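Local structure of VIN1 (Oscarella pearsei, 6BFI) at residues Gly605-Ala608 / Val609-Val612. The protein binds actin filaments and may play a role in cell-cell adhesion, as a sponge member of the vinculin/alpha-catenin family. Sequence-based numbering, arbitrary orientation.
Sequences GVAA and VRSV
With chi1 at -170°, Arg610 places CG anti to the backbone N, and bends at chi2 (-97°) and chi3 fold the chain back over the preceding turn, so that the guanidinium lies above Ala607. The CA of Ala607 sits 3.9 Å from the guanidinium plane, displaced from the centre of the group, and Ala607 CB touches Arg610 NH2 at 3.7 Å. Arg610 NH1 comes within 3.1 Å of Ala607 O, but the angle is poor and no hydrogen bond forms, since this oxygen lies over a face of the group. The charge is met elsewhere: NH2 makes a salt bridge to Glu504 of helix 496-519, which also touches Ala607, while Glu614 adds a long, weak ion pair. In Val609, CG2 stands beside the backbone N and rests 3.4 Å from Gly605 O; in Val612, CG2 likewise lies 3.4 Å from Ala608 O. Four backbone i to i+4 hydrogen bonds join the two segments. The one from Arg610 N to Val606 O is nearly straight (2.9 Å), whereas that from Ser611 N to Ala607 O is bent, its donor tilted 30° from the carbonyl plane. Val609 and Val612 pack on helix 555-569; Val606 meets both that helix and Ile507 of helix 496-519. The arrangement is about two turns of alpha-helix, within helix 589-615, in a helix bundle, the architecture of the vinculin family.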
loop_
_atom_site.group_PDB
_atom_site.type_symbol
_atom_site.label_atom_id
_atom_site.label_comp_id
_atom_site.label_asym_id
_atom_site.label_seq_id
_atom_site.Cartn_x
_atom_site.Cartn_y
_atom_site.Cartn_z
ATOM N N GLY A 605 5.911 -25.178 -25.695
ATOM C CA GLY A 605 4.911 -24.215 -25.255
ATOM C C GLY A 605 5.465 -23.210 -24.261
ATOM O O GLY A 605 5.213 -22.001 -24.372
ATOM N N VAL A 606 6.230 -23.693 -23.277
ATOM C CA VAL A 606 6.874 -22.783 -22.331
ATOM C C VAL A 606 7.779 -21.807 -23.069
ATOM O O VAL A 606 7.780 -20.599 -22.789
ATOM C CB VAL A 606 7.649 -23.576 -21.262
ATOM C CG1 VAL A 606 8.500 -22.640 -20.416
ATOM C CG2 VAL A 606 6.683 -24.358 -20.385
ATOM N N ALA A 607 8.553 -22.310 -24.035
ATOM C CA ALA A 607 9.382 -21.429 -24.847
ATOM C C ALA A 607 8.546 -20.385 -25.577
ATOM O O ALA A 607 8.992 -19.247 -25.752
ATOM C CB ALA A 607 10.200 -22.248 -25.847
ATOM N N ALA A 608 7.332 -20.748 -25.999
ATOM C CA ALA A 608 6.473 -19.790 -26.689
ATOM C C ALA A 608 6.040 -18.668 -25.753
ATOM O O ALA A 608 6.116 -17.483 -26.110
ATOM C CB ALA A 608 5.256 -20.502 -27.277
ATOM N N VAL A 609 5.585 -19.020 -24.548
ATOM C CA VAL A 609 5.187 -17.993 -23.584
ATOM C C VAL A 609 6.369 -17.084 -23.258
ATOM O O VAL A 609 6.251 -15.848 -23.240
ATOM C CB VAL A 609 4.607 -18.644 -22.316
ATOM C CG1 VAL A 609 4.112 -17.578 -21.347
ATOM C CG2 VAL A 609 3.489 -19.612 -22.684
ATOM N N ARG A 610 7.534 -17.691 -23.003
ATOM C CA ARG A 610 8.746 -16.920 -22.758
ATOM C C ARG A 610 9.075 -16.011 -23.934
ATOM O O ARG A 610 9.612 -14.916 -23.738
ATOM C CB ARG A 610 9.915 -17.865 -22.470
ATOM C CG ARG A 610 11.177 -17.183 -21.962
ATOM C CD ARG A 610 12.188 -16.912 -23.074
ATOM N NE ARG A 610 12.627 -18.138 -23.737
ATOM C CZ ARG A 610 12.339 -18.453 -24.997
ATOM N NH1 ARG A 610 11.618 -17.623 -25.739
ATOM N NH2 ARG A 610 12.778 -19.591 -25.518
ATOM N N SER A 611 8.759 -16.441 -25.158
ATOM C CA SER A 611 9.044 -15.613 -26.324
ATOM C C SER A 611 8.101 -14.421 -26.402
ATOM O O SER A 611 8.517 -13.323 -26.791
ATOM C CB SER A 611 8.951 -16.445 -27.603
ATOM O OG SER A 611 8.975 -15.603 -28.744
ATOM N N VAL A 612 6.828 -14.615 -26.052
ATOM C CA VAL A 612 5.888 -13.496 -26.066
ATOM C C VAL A 612 6.291 -12.457 -25.026
ATOM O O VAL A 612 6.400 -11.257 -25.322
ATOM C CB VAL A 612 4.449 -13.995 -25.841
ATOM C CG1 VAL A 612 3.497 -12.817 -25.715
ATOM C CG2 VAL A 612 4.023 -14.905 -26.982
#